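Local coordinates for extracellular ligand-binding receptor (Desulfitobacterium hafniense, PDB 4Q6B), which binds leucine and probably serves as the extracellular substrate-binding protein that supplies amino acids to an ABC transporter, at residues A64-F69 with S92-A97; H118-I123 with H328-R333; V146-D151 with I203-T208; F257-R262 with L340-K345. All coordinates share one frame; numbering follows the deposited sequence. Where two conformers were deposited one is given.

Contact 1: A64-F69 with S92-A97; sequences AIAQAF and SIYDQA
Gln67 and Ile93 bring two nearly parallel helices closest together: the axes of the 64-69 and 92-97 segments pass 9.2 Å apart at a crossing angle of -15°, a separation that alanine on one side readily permits. Ala66 takes the central place. Its methyl lies between two larger side chains of the partner helix, with Ile93 CD1 4.0 Å from Ala66 CB and Tyr94 CZ 3.4 Å from the same atom. With CG opposite the carbonyl carbon (chi1 -65°), the Tyr94 ring extends across toward 64-69, and its OH comes within 3.2 Å of Ala66 CA. Beyond that point the hydroxyl meets the rim of the Phe69 ring in its plane, 3.9 Å from Phe69 CD2, and the two aromatic side chains run alongside each other in the same direction. On the outer flank Gln67 folds back at chi2, so that Gln67 OE1 rests 3.8 Å from the Ile93 CG2 methyl. Both aromatic side chains reach Val78 on strand 75-79, which links the two helices in sequence, while Ala97 O, at the far end of 92-97, ligates a calcium ion. The chemistry across the interface is thus mostly apolar, without a hydrogen bond between the segments, and the one buried hydroxyl, that of Tyr94, is satisfied by His81 NE2.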
loop_
_atom_site.group_PDB
_atom_site.type_symbol
_atom_site.label_atom_id
_atom_site.label_comp_id
_atom_site.label_asym_id
_atom_site.label_seq_id
_atom_site.Cartn_x
_atom_site.Cartn_y
_atom_site.Cartn_z
ATOM N N ALA A 64 15.188 -0.825 -15.752
ATOM C CA ALA A 64 15.284 -0.286 -17.123
ATOM C C ALA A 64 14.275 0.840 -17.348
ATOM O O ALA A 64 14.594 1.861 -17.984
ATOM C CB ALA A 64 15.067 -1.401 -18.134
ATOM N N ILE A 65 13.057 0.649 -16.852
ATOM C CA ILE A 65 12.011 1.662 -16.927
ATOM C C ILE A 65 12.439 2.889 -16.139
ATOM O O ILE A 65 12.275 4.057 -16.618
ATOM C CB ILE A 65 10.673 1.077 -16.400
ATOM C CG1 ILE A 65 10.101 0.104 -17.456
ATOM C CG2 ILE A 65 9.640 2.170 -16.033
ATOM C CD1 ILE A 65 8.916 -0.752 -16.975
ATOM N N ALA A 66 13.028 2.660 -14.956
ATOM C CA ALA A 66 13.387 3.806 -14.093
ATOM C C ALA A 66 14.414 4.688 -14.813
ATOM O O ALA A 66 14.272 5.938 -14.840
ATOM C CB ALA A 66 13.951 3.313 -12.699
ATOM N N GLN A 67 15.441 4.055 -15.393
ATOM C CA GLN A 67 16.461 4.775 -16.128
ATOM C C GLN A 67 15.858 5.463 -17.339
ATOM O O GLN A 67 16.203 6.590 -17.645
ATOM C CB GLN A 67 17.615 3.842 -16.555
ATOM C CG GLN A 67 18.677 4.480 -17.465
ATOM C CD GLN A 67 19.208 5.823 -16.961
ATOM O OE1 GLN A 67 19.065 6.169 -15.779
ATOM N NE2 GLN A 67 19.806 6.603 -17.871
ATOM N N ALA A 68 14.946 4.789 -18.031
ATOM C CA ALA A 68 14.323 5.427 -19.195
ATOM C C ALA A 68 13.514 6.657 -18.804
ATOM O O ALA A 68 13.544 7.678 -19.543
ATOM C CB ALA A 68 13.463 4.451 -19.941
ATOM N N PHE A 69 12.756 6.566 -17.723
ATOM C CA PHE A 69 12.056 7.782 -17.236
ATOM C C PHE A 69 13.039 8.853 -16.810
ATOM O O PHE A 69 12.901 10.042 -17.154
ATOM C CB PHE A 69 11.123 7.457 -16.063
ATOM C CG PHE A 69 9.839 6.802 -16.466
ATOM C CD1 PHE A 69 9.255 7.081 -17.689
ATOM C CD2 PHE A 69 9.228 5.883 -15.622
ATOM C CE1 PHE A 69 7.995 6.514 -18.040
ATOM C CE2 PHE A 69 7.981 5.295 -15.956
ATOM C CZ PHE A 69 7.368 5.597 -17.195
ATOM N N SER A 92 16.735 4.552 -6.164
ATOM C CA SER A 92 18.105 5.094 -6.177
ATOM C C SER A 92 18.340 5.847 -7.491
ATOM O O SER A 92 18.994 6.888 -7.513
ATOM C CB SER A 92 19.141 3.973 -6.006
ATOM O OG SER A 92 20.482 4.537 -6.072
ATOM N N ILE A 93 17.849 5.278 -8.590
ATOM C CA ILE A 93 17.956 5.894 -9.902
ATOM C C ILE A 93 17.148 7.189 -9.935
ATOM O O ILE A 93 17.618 8.216 -10.424
ATOM C CB ILE A 93 17.454 4.921 -11.007
ATOM C CG1 ILE A 93 18.384 3.696 -11.093
ATOM C CG2 ILE A 93 17.353 5.645 -12.393
ATOM C CD1 ILE A 93 17.862 2.624 -12.067
ATOM N N TYR A 94 15.903 7.166 -9.454
ATOM C CA TYR A 94 15.109 8.390 -9.454
ATOM C C TYR A 94 15.731 9.442 -8.556
ATOM O O TYR A 94 15.834 10.601 -8.957
ATOM C CB TYR A 94 13.711 8.049 -8.973
ATOM C CG TYR A 94 12.946 7.108 -9.897
ATOM C CD1 TYR A 94 12.685 7.447 -11.239
ATOM C CD2 TYR A 94 12.446 5.900 -9.415
ATOM C CE1 TYR A 94 11.988 6.585 -12.082
ATOM C CE2 TYR A 94 11.686 5.068 -10.221
ATOM C CZ TYR A 94 11.466 5.411 -11.557
ATOM O OH TYR A 94 10.749 4.538 -12.343
ATOM N N ASP A 95 16.214 9.040 -7.372
ATOM C CA ASP A 95 16.766 10.023 -6.441
ATOM C C ASP A 95 18.029 10.690 -7.001
ATOM O O ASP A 95 18.213 11.922 -6.904
ATOM C CB ASP A 95 17.051 9.369 -5.089
ATOM C CG ASP A 95 17.337 10.393 -3.994
ATOM O OD1 ASP A 95 16.451 11.178 -3.647
ATOM O OD2 ASP A 95 18.460 10.402 -3.486
ATOM N N GLN A 96 18.928 9.884 -7.568
ATOM C CA GLN A 96 20.144 10.458 -8.131
ATOM C C GLN A 96 19.834 11.368 -9.326
ATOM O O GLN A 96 20.599 12.302 -9.617
ATOM C CB GLN A 96 21.101 9.340 -8.581
ATOM C CG GLN A 96 21.959 8.803 -7.490
ATOM C CD GLN A 96 23.297 9.538 -7.454
ATOM O OE1 GLN A 96 24.222 9.234 -8.225
ATOM N NE2 GLN A 96 23.394 10.531 -6.572
ATOM N N ALA A 97 18.766 11.066 -10.064
ATOM C CA ALA A 97 18.317 11.960 -11.165
ATOM C C ALA A 97 17.522 13.209 -10.735
ATOM O O ALA A 97 17.192 14.076 -11.568
ATOM C CB ALA A 97 17.493 11.179 -12.194
#

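Contact 2: H118-I123 with H328-R333; sequences HVFRNI and HRFDGR
Phe120 and Phe330 form a T-shaped (edge-to-face) pair that joins strand 119-121, the outermost strand of a five-stranded parallel sheet, to the loop following strand 326-328. The two segments run roughly antiparallel, and the ring centroids lie 4.9 Å apart with planes at 65°. Phe120 offers its edge: Phe120 CD1 sits over one face of the Phe330 ring, displaced toward the rim and 3.7 Å from Phe330 CD1. The edge of Phe330 turns in its own plane toward the strand backbone, placing Phe330 CE1 3.2 Å from Arg121 O. That carbonyl oxygen is buried and has no hydrogen-bond partner in the model, so the C-H edge of the ring, slightly positive, is a weak substitute for a donor. A similar approach recurs with His328, whose CE1 lies 3.1 Å from Asn122 O, in the imidazole plane, while the Asn122 amide runs alongside at only 15° to the ring. Asp336 and Asp291 bind the two imidazole nitrogens, which fixes the rotation of the ring and would probably favour its protonated form. In the second shell, Asn122 ND2 is held by Ala288 O of helix 284-301, and Arg121 NH1 forms a salt bridge with Asp335. The loop itself is shaped by an Asx turn, in which Arg333 N donates to Asp331 OD1 at 3.0 Å from well above the carboxylate plane, 56° out of it.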
loop_
_atom_site.group_PDB
_atom_site.type_symbol
_atom_site.label_atom_id
_atom_site.label_comp_id
_atom_site.label_asym_id
_atom_site.label_seq_id
_atom_site.Cartn_x
_atom_site.Cartn_y
_atom_site.Cartn_z
ATOM N N HIS A 118 13.919 12.466 -3.024
ATOM C CA HIS A 118 12.913 12.638 -4.077
ATOM C C HIS A 118 11.878 11.521 -4.093
ATOM O O HIS A 118 11.143 11.303 -5.064
ATOM C CB HIS A 118 13.624 12.715 -5.433
ATOM C CG HIS A 118 14.555 13.878 -5.533
ATOM N ND1 HIS A 118 14.107 15.156 -5.785
ATOM C CD2 HIS A 118 15.900 13.970 -5.370
ATOM C CE1 HIS A 118 15.133 15.988 -5.779
ATOM N NE2 HIS A 118 16.234 15.298 -5.539
ATOM N N VAL A 119 11.876 10.765 -3.023
ATOM C CA VAL A 119 11.172 9.464 -3.042
ATOM C C VAL A 119 10.073 9.474 -1.982
ATOM O O VAL A 119 10.314 9.793 -0.817
ATOM C CB VAL A 119 12.188 8.335 -2.750
ATOM C CG1 VAL A 119 11.513 6.989 -2.585
ATOM C CG2 VAL A 119 13.254 8.259 -3.853
ATOM N N PHE A 120 8.862 9.096 -2.385
ATOM C CA PHE A 120 7.664 9.249 -1.522
ATOM C C PHE A 120 6.764 8.044 -1.646
ATOM O O PHE A 120 6.879 7.312 -2.596
ATOM C CB PHE A 120 6.858 10.486 -1.951
ATOM C CG PHE A 120 7.604 11.800 -1.807
ATOM C CD1 PHE A 120 7.421 12.571 -0.679
ATOM C CD2 PHE A 120 8.514 12.231 -2.785
ATOM C CE1 PHE A 120 8.107 13.776 -0.519
ATOM C CE2 PHE A 120 9.174 13.445 -2.657
ATOM C CZ PHE A 120 8.968 14.224 -1.515
ATOM N N ARG A 121 5.858 7.848 -0.698
ATOM C CA ARG A 121 4.714 6.954 -0.952
ATOM C C ARG A 121 3.522 7.628 -0.388
ATOM O O ARG A 121 3.673 8.409 0.540
ATOM C CB ARG A 121 4.904 5.608 -0.280
ATOM C CG ARG A 121 5.322 5.701 1.167
ATOM C CD ARG A 121 5.202 4.314 1.848
ATOM N NE ARG A 121 6.224 4.261 2.899
ATOM C CZ ARG A 121 7.135 3.304 2.998
ATOM N NH1 ARG A 121 8.079 3.383 3.936
ATOM N NH2 ARG A 121 7.117 2.276 2.157
ATOM N N ASN A 122 2.332 7.376 -0.938
ATOM C CA ASN A 122 1.119 8.068 -0.437
ATOM C C ASN A 122 0.204 7.100 0.296
ATOM O O ASN A 122 -1.000 7.308 0.387
ATOM C CB ASN A 122 0.364 8.849 -1.547
ATOM C CG ASN A 122 -0.261 7.928 -2.568
ATOM O OD1 ASN A 122 0.195 6.788 -2.728
ATOM N ND2 ASN A 122 -1.316 8.385 -3.237
ATOM N N ILE A 123 0.795 6.054 0.872
ATOM C CA ILE A 123 0.037 5.051 1.618
ATOM C C ILE A 123 0.822 4.779 2.897
ATOM O O ILE A 123 2.034 5.073 2.958
ATOM C CB ILE A 123 -0.127 3.764 0.783
ATOM C CG1 ILE A 123 1.251 3.215 0.358
ATOM C CG2 ILE A 123 -0.976 4.050 -0.492
ATOM C CD1 ILE A 123 1.217 1.801 0.062
ATOM N N HIS A 328 -3.418 13.306 3.785
ATOM C CA HIS A 328 -2.043 12.946 3.427
ATOM C C HIS A 328 -1.086 13.969 4.015
ATOM O O HIS A 328 -1.416 15.134 4.101
ATOM C CB HIS A 328 -1.878 12.963 1.901
ATOM C CG HIS A 328 -2.590 11.838 1.188
ATOM N ND1 HIS A 328 -2.030 10.583 1.012
ATOM C CD2 HIS A 328 -3.804 11.790 0.585
ATOM C CE1 HIS A 328 -2.872 9.815 0.335
ATOM N NE2 HIS A 328 -3.955 10.525 0.067
ATOM N N ARG A 329 0.111 13.542 4.401
ATOM C CA ARG A 329 1.143 14.514 4.751
ATOM C C ARG A 329 2.494 13.838 4.668
ATOM O O ARG A 329 2.694 12.791 5.277
ATOM C CB ARG A 329 0.921 15.044 6.156
ATOM C CG ARG A 329 1.934 16.094 6.518
ATOM C CD ARG A 329 1.685 16.596 7.917
ATOM N NE ARG A 329 2.496 17.818 8.073
ATOM C CZ ARG A 329 2.283 18.749 9.004
ATOM N NH1 ARG A 329 3.080 19.823 9.070
ATOM N NH2 ARG A 329 1.271 18.619 9.860
ATOM N N PHE A 330 3.407 14.422 3.910
ATOM C CA PHE A 330 4.735 13.802 3.726
ATOM C C PHE A 330 5.703 14.324 4.748
ATOM O O PHE A 330 5.726 15.525 5.032
ATOM C CB PHE A 330 5.279 14.099 2.343
ATOM C CG PHE A 330 4.474 13.524 1.272
ATOM C CD1 PHE A 330 4.308 12.155 1.190
ATOM C CD2 PHE A 330 3.923 14.339 0.300
ATOM C CE1 PHE A 330 3.568 11.608 0.182
ATOM C CE2 PHE A 330 3.201 13.771 -0.738
ATOM C CZ PHE A 330 3.034 12.395 -0.778
ATOM N N ASP A 331 6.499 13.428 5.335
ATOM C CA ASP A 331 7.550 13.873 6.235
ATOM C C ASP A 331 8.895 14.055 5.510
ATOM O O ASP A 331 8.965 13.963 4.268
ATOM C CB ASP A 331 7.651 13.001 7.508
ATOM C CG ASP A 331 8.238 11.597 7.260
ATOM O OD1 ASP A 331 8.718 11.301 6.156
ATOM O OD2 ASP A 331 8.241 10.784 8.212
ATOM N N GLY A 332 9.946 14.330 6.283
ATOM C CA GLY A 332 11.246 14.647 5.724
ATOM C C GLY A 332 11.881 13.464 4.997
ATOM O O GLY A 332 12.817 13.637 4.194
ATOM N N ARG A 333 11.377 12.270 5.274
ATOM C CA ARG A 333 11.940 11.073 4.663
ATOM C C ARG A 333 11.088 10.565 3.528
ATOM O O ARG A 333 11.481 9.633 2.829
ATOM C CB ARG A 333 12.130 9.998 5.726
ATOM C CG ARG A 333 12.813 10.553 6.953
ATOM C CD ARG A 333 13.207 9.436 7.876
ATOM N NE ARG A 333 12.293 8.318 7.695
ATOM C CZ ARG A 333 12.648 7.043 7.809
ATOM N NH1 ARG A 333 13.902 6.726 8.117
ATOM N NH2 ARG A 333 11.750 6.091 7.608
#

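Contact 3: V146-D151 with I203-T208; sequences VIYYTD and IAKTAT
Ile147 touches the 203-208 segment lightly, its CG2 lying 4.3 Å from Ala204 CB on one face of the mixed sheet, whose strands run parallel here. The opposite face carries Tyr148, paired in register with Ile203. Tyr148 O accepts the Ala204 N-H at 2.7 Å, the one strong hydrogen bond between the two segments. With CG opposite the backbone N (chi1 178°), the Tyr148 ring reaches along the sheet beneath the Lys205 chain: Lys205 CG lies over one ring face toward the rim, and Lys205 CD is 3.5 Å from Tyr148 CE2. Tyr149 turns back to the alanine side, where its CB packs 3.9 Å from Ala204 CB, while its carbonyl oxygen draws a weak bond from Lys205 NZ. Thr150 begins the loop. Its N-H gives Ala204 O a weak bond, and its hydroxyl shares a water with the backbone of Thr206, 2.6 Å from Thr150 OG1 and 3.1 Å from Thr206 N. Thr206 is the N-cap residue of helix 207-221, whose first turn also meets the leucine-pocket residue Ser232. Around this pair, strand 172-177 flanks 144-149 on its other side, Phe177 stacking on Tyr148, while helix 153-168 covers Ile147 and Tyr149.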
loop_
_atom_site.group_PDB
_atom_site.type_symbol
_atom_site.label_atom_id
_atom_site.label_comp_id
_atom_site.label_asym_id
_atom_site.label_seq_id
_atom_site.Cartn_x
_atom_site.Cartn_y
_atom_site.Cartn_z
ATOM N N VAL A 146 -0.089 -15.740 17.824
ATOM C CA VAL A 146 0.948 -16.447 17.045
ATOM C C VAL A 146 1.260 -15.643 15.785
ATOM O O VAL A 146 0.374 -15.019 15.230
ATOM C CB VAL A 146 0.475 -17.876 16.642
ATOM C CG1 VAL A 146 1.392 -18.528 15.585
ATOM C CG2 VAL A 146 0.439 -18.811 17.874
ATOM N N ILE A 147 2.509 -15.643 15.323
ATOM C CA ILE A 147 2.844 -14.928 14.085
ATOM C C ILE A 147 3.349 -15.953 13.073
ATOM O O ILE A 147 4.310 -16.683 13.347
ATOM C CB ILE A 147 3.933 -13.844 14.300
ATOM C CG1 ILE A 147 3.418 -12.711 15.206
ATOM C CG2 ILE A 147 4.377 -13.209 12.947
ATOM C CD1 ILE A 147 4.541 -11.723 15.556
ATOM N N TYR A 148 2.703 -16.023 11.903
ATOM C CA TYR A 148 3.192 -16.851 10.779
ATOM C C TYR A 148 3.878 -15.878 9.854
ATOM O O TYR A 148 3.256 -14.914 9.419
ATOM C CB TYR A 148 2.002 -17.496 10.043
ATOM C CG TYR A 148 2.362 -18.334 8.833
ATOM C CD1 TYR A 148 3.435 -19.235 8.859
ATOM C CD2 TYR A 148 1.579 -18.287 7.687
ATOM C CE1 TYR A 148 3.753 -20.056 7.729
ATOM C CE2 TYR A 148 1.859 -19.080 6.586
ATOM C CZ TYR A 148 2.939 -19.974 6.608
ATOM O OH TYR A 148 3.244 -20.746 5.510
ATOM N N TYR A 149 5.153 -16.080 9.553
ATOM C CA TYR A 149 5.851 -15.044 8.790
ATOM C C TYR A 149 6.714 -15.618 7.663
ATOM O O TYR A 149 7.042 -16.794 7.693
ATOM C CB TYR A 149 6.711 -14.169 9.724
ATOM C CG TYR A 149 7.892 -14.891 10.287
ATOM C CD1 TYR A 149 9.171 -14.728 9.734
ATOM C CD2 TYR A 149 7.743 -15.744 11.367
ATOM C CE1 TYR A 149 10.244 -15.434 10.219
ATOM C CE2 TYR A 149 8.814 -16.442 11.865
ATOM C CZ TYR A 149 10.050 -16.272 11.307
ATOM O OH TYR A 149 11.123 -16.969 11.815
ATOM N N THR A 150 7.058 -14.798 6.659
ATOM C CA THR A 150 8.016 -15.202 5.645
ATOM C C THR A 150 9.420 -14.878 6.136
ATOM O O THR A 150 9.699 -13.750 6.557
ATOM C CB THR A 150 7.766 -14.486 4.311
ATOM O OG1 THR A 150 6.468 -14.863 3.821
ATOM C CG2 THR A 150 8.826 -14.864 3.281
ATOM N N ASP A 151 10.305 -15.867 6.097
ATOM C CA ASP A 151 11.655 -15.640 6.584
ATOM C C ASP A 151 12.520 -14.928 5.538
ATOM O O ASP A 151 13.541 -15.472 5.075
ATOM C CB ASP A 151 12.295 -16.956 7.049
ATOM C CG ASP A 151 13.587 -16.727 7.811
ATOM O OD1 ASP A 151 13.776 -15.583 8.285
ATOM O OD2 ASP A 151 14.412 -17.671 7.920
ATOM N N ILE A 203 -0.711 -12.989 10.315
ATOM C CA ILE A 203 -0.043 -13.534 9.157
ATOM C C ILE A 203 0.785 -12.430 8.497
ATOM O O ILE A 203 0.252 -11.523 7.889
ATOM C CB ILE A 203 -1.082 -14.059 8.163
ATOM C CG1 ILE A 203 -1.998 -15.078 8.849
ATOM C CG2 ILE A 203 -0.414 -14.653 6.936
ATOM C CD1 ILE A 203 -3.283 -15.372 8.104
ATOM N N ALA A 204 2.097 -12.570 8.593
ATOM C CA ALA A 204 3.046 -11.606 8.069
ATOM C C ALA A 204 3.637 -12.196 6.802
ATOM O O ALA A 204 4.828 -12.164 6.569
ATOM C CB ALA A 204 4.122 -11.298 9.079
ATOM N N LYS A 205 2.773 -12.840 6.053
ATOM C CA LYS A 205 3.079 -13.383 4.762
ATOM C C LYS A 205 2.125 -12.699 3.806
ATOM O O LYS A 205 0.980 -12.455 4.144
ATOM C CB LYS A 205 2.795 -14.882 4.744
ATOM C CG LYS A 205 3.911 -15.772 5.238
ATOM C CD LYS A 205 3.903 -17.109 4.504
ATOM C CE LYS A 205 5.304 -17.511 4.086
ATOM N NZ LYS A 205 5.931 -18.535 4.973
ATOM N N THR A 206 2.597 -12.379 2.615
ATOM C CA THR A 206 1.731 -11.809 1.595
ATOM C C THR A 206 0.744 -12.859 1.100
ATOM O O THR A 206 0.982 -14.040 1.244
ATOM C CB THR A 206 2.528 -11.285 0.394
ATOM O OG1 THR A 206 3.199 -12.375 -0.235
ATOM C CG2 THR A 206 3.542 -10.280 0.843
ATOM N N ALA A 207 -0.377 -12.405 0.562
ATOM C CA ALA A 207 -1.431 -13.299 0.130
ATOM C C ALA A 207 -0.950 -14.216 -0.981
ATOM O O ALA A 207 -1.189 -15.407 -0.930
ATOM C CB ALA A 207 -2.633 -12.505 -0.338
ATOM N N THR A 208 -0.236 -13.654 -1.953
ATOM C CA THR A 208 0.343 -14.491 -3.022
ATOM C C THR A 208 1.625 -15.216 -2.609
ATOM O O THR A 208 2.084 -16.099 -3.325
ATOM C CB THR A 208 0.625 -13.719 -4.331
ATOM O OG1 THR A 208 1.537 -12.638 -4.070
ATOM C CG2 THR A 208 -0.661 -13.192 -4.925
HETATM O O HOH W 1 5.459 -13.312 2.039
#

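Contact 4: F257-R262 with L340-K345; sequences FFNPQR and LVVLKK
The end of strand 253-257 and the start of strand 341-347 run antiparallel in the mixed sheet of the second lobe, and Lys344 and Val342 tie the loop leaving the first strand to the second. The Lys344 chain is extended beyond CG and delivers its ammonium group between two successive carbonyls, with Lys344 NZ 3.0 Å from Phe257 O and also 3.0 Å from Phe258 O. The two bonds differ in direction: NZ stands above the Phe257 carbonyl plane, 45° out of it, but lies in the plane of the Phe258 carbonyl. Asp234 adds a salt bridge, so the buried charge is gripped by three oxygen partners and is probably well stabilised.

Val342 sets its two methyls against the chain from Phe258 to Asn259. Its CG2 methyl approaches Phe258 N at 3.5 Å, and CG1 packs 3.8 Å from Asn259 CB. Where the strands part, a water bridges the gap, accepting from Phe258 N at 2.8 Å and donating to Leu340 O at 2.7 Å; the latter oxygen also abuts Phe257 CB. Beyond Phe258 the chain folds into a type I beta turn, Asn259 to Arg262, reinforced by an Asx turn from Gln261 N to Asn259 OD1.

Helix 284-301 receives the two phenylalanines, with Ser284 touching both side chains; on the other side of strand 341-347, helix 126-139 packs against Val341 and Leu343, and strand 350-353 places Tyr353 beside Asn259.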
loop_
_atom_site.group_PDB
_atom_site.type_symbol
_atom_site.label_atom_id
_atom_site.label_comp_id
_atom_site.label_asym_id
_atom_site.label_seq_id
_atom_site.Cartn_x
_atom_site.Cartn_y
_atom_site.Cartn_z
ATOM N N PHE A 257 -5.744 0.387 3.435
ATOM C CA PHE A 257 -6.066 1.792 3.273
ATOM C C PHE A 257 -7.214 1.972 2.267
ATOM O O PHE A 257 -7.541 1.071 1.523
ATOM C CB PHE A 257 -4.828 2.572 2.840
ATOM C CG PHE A 257 -4.198 2.031 1.604
ATOM C CD1 PHE A 257 -3.143 1.162 1.678
ATOM C CD2 PHE A 257 -4.688 2.377 0.364
ATOM C CE1 PHE A 257 -2.578 0.642 0.534
ATOM C CE2 PHE A 257 -4.131 1.862 -0.773
ATOM C CZ PHE A 257 -3.074 0.999 -0.690
ATOM N N PHE A 258 -7.836 3.143 2.310
ATOM C CA PHE A 258 -8.997 3.507 1.511
ATOM C C PHE A 258 -10.295 2.947 2.080
ATOM O O PHE A 258 -10.500 1.754 2.118
ATOM C CB PHE A 258 -8.888 3.188 0.015
ATOM C CG PHE A 258 -10.086 3.647 -0.774
ATOM C CD1 PHE A 258 -10.471 4.971 -0.747
ATOM C CD2 PHE A 258 -10.841 2.756 -1.503
ATOM C CE1 PHE A 258 -11.579 5.403 -1.440
ATOM C CE2 PHE A 258 -11.937 3.179 -2.209
ATOM C CZ PHE A 258 -12.307 4.505 -2.176
ATOM N N ASN A 259 -11.161 3.842 2.514
ATOM C CA ASN A 259 -12.498 3.449 2.982
ATOM C C ASN A 259 -13.521 4.100 2.066
ATOM O O ASN A 259 -13.715 5.322 2.124
ATOM C CB ASN A 259 -12.690 3.938 4.402
ATOM C CG ASN A 259 -14.056 3.569 4.958
ATOM O OD1 ASN A 259 -14.926 3.056 4.223
ATOM N ND2 ASN A 259 -14.254 3.814 6.251
ATOM N N PRO A 260 -14.190 3.313 1.210
ATOM C CA PRO A 260 -15.148 3.910 0.279
ATOM C C PRO A 260 -16.434 4.355 0.948
ATOM O O PRO A 260 -17.275 4.967 0.286
ATOM C CB PRO A 260 -15.437 2.778 -0.708
ATOM C CG PRO A 260 -15.128 1.517 0.058
ATOM C CD PRO A 260 -14.070 1.846 1.058
ATOM N N GLN A 261 -16.601 3.991 2.218
ATOM C CA GLN A 261 -17.744 4.412 3.026
ATOM C C GLN A 261 -17.389 5.594 3.935
ATOM O O GLN A 261 -18.198 5.952 4.804
ATOM C CB GLN A 261 -18.317 3.246 3.868
ATOM C CG GLN A 261 -18.808 2.105 3.017
ATOM C CD GLN A 261 -19.423 0.954 3.822
ATOM O OE1 GLN A 261 -19.374 0.922 5.073
ATOM N NE2 GLN A 261 -19.994 0.010 3.110
ATOM N N ARG A 262 -16.225 6.205 3.745
ATOM C CA ARG A 262 -15.822 7.332 4.612
ATOM C C ARG A 262 -16.773 8.478 4.313
ATOM O O ARG A 262 -16.968 8.837 3.147
ATOM C CB ARG A 262 -14.402 7.787 4.317
ATOM C CG ARG A 262 -13.889 8.723 5.400
ATOM C CD ARG A 262 -12.418 9.005 5.258
ATOM N NE ARG A 262 -12.196 9.851 4.118
ATOM C CZ ARG A 262 -11.657 11.062 4.175
ATOM N NH1 ARG A 262 -11.265 11.572 5.341
ATOM N NH2 ARG A 262 -11.498 11.755 3.049
ATOM N N LEU A 340 -4.089 7.292 7.473
ATOM C CA LEU A 340 -4.621 6.656 6.269
ATOM C C LEU A 340 -4.935 5.163 6.459
ATOM O O LEU A 340 -5.486 4.554 5.547
ATOM C CB LEU A 340 -3.601 6.746 5.137
ATOM C CG LEU A 340 -3.355 8.207 4.786
ATOM C CD1 LEU A 340 -2.052 8.310 4.016
ATOM C CD2 LEU A 340 -4.543 8.748 3.957
ATOM N N VAL A 341 -4.599 4.572 7.603
ATOM C CA VAL A 341 -4.855 3.141 7.754
ATOM C C VAL A 341 -6.367 2.888 7.902
ATOM O O VAL A 341 -7.074 3.575 8.696
ATOM C CB VAL A 341 -4.129 2.566 8.968
ATOM C CG1 VAL A 341 -4.632 1.100 9.292
ATOM C CG2 VAL A 341 -2.611 2.587 8.718
ATOM N N VAL A 342 -6.866 1.865 7.177
ATOM C CA VAL A 342 -8.279 1.468 7.288
ATOM C C VAL A 342 -8.307 -0.027 7.579
ATOM O O VAL A 342 -7.663 -0.814 6.856
ATOM C CB VAL A 342 -8.983 1.747 5.941
ATOM C CG1 VAL A 342 -10.451 1.212 5.919
ATOM C CG2 VAL A 342 -8.979 3.244 5.620
ATOM N N LEU A 343 -8.964 -0.415 8.656
ATOM C CA LEU A 343 -9.089 -1.835 9.003
ATOM C C LEU A 343 -10.362 -2.379 8.346
ATOM O O LEU A 343 -11.444 -1.757 8.388
ATOM C CB LEU A 343 -9.131 -2.028 10.510
ATOM C CG LEU A 343 -7.934 -1.451 11.276
ATOM C CD1 LEU A 343 -7.940 -1.953 12.727
ATOM C CD2 LEU A 343 -6.646 -1.867 10.629
ATOM N N LYS A 344 -10.224 -3.546 7.730
ATOM C CA LYS A 344 -11.295 -4.105 6.893
ATOM C C LYS A 344 -11.517 -5.525 7.309
ATOM O O LYS A 344 -10.556 -6.269 7.403
ATOM C CB LYS A 344 -10.817 -4.093 5.435
ATOM C CG LYS A 344 -10.437 -2.693 4.933
ATOM C CD LYS A 344 -10.245 -2.632 3.430
ATOM C CE LYS A 344 -9.803 -1.214 3.056
ATOM N NZ LYS A 344 -9.592 -1.056 1.607
ATOM N N LYS A 345 -12.764 -5.908 7.572
ATOM C CA LYS A 345 -13.086 -7.260 8.024
ATOM C C LYS A 345 -14.027 -7.946 7.019
ATOM O O LYS A 345 -15.068 -7.389 6.642
ATOM C CB LYS A 345 -13.707 -7.224 9.417
ATOM C CG LYS A 345 -13.817 -8.589 10.106
ATOM C CD LYS A 345 -14.254 -8.385 11.540
ATOM C CE LYS A 345 -14.244 -9.673 12.334
ATOM N NZ LYS A 345 -12.858 -10.187 12.498
HETATM O O HOH W 2 -6.893 5.504 3.403
#

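Overall arrangement
The four contacts span both lobes of a periplasmic-binding-protein fold. Contact 1 lies beside the five-stranded parallel sheet, and contact 2 involves its outermost strand; their centres are 18 Å apart, and they meet where Asp95 OD1 probably bonds to His118 N. Contacts 3 and 4 share the mixed sheet, with centres 21 Å apart. Contact 1 closes first along the chain, contact 3 is nested inside the loop closed by contact 2, and contacts 2 and 4 interlace. These last two touch directly, Ile123 CG2 lying 3.7 Å from Phe257 CZ, which is consistent with a link between the two lobes near the crossovers, the lobes that together enclose the leucine.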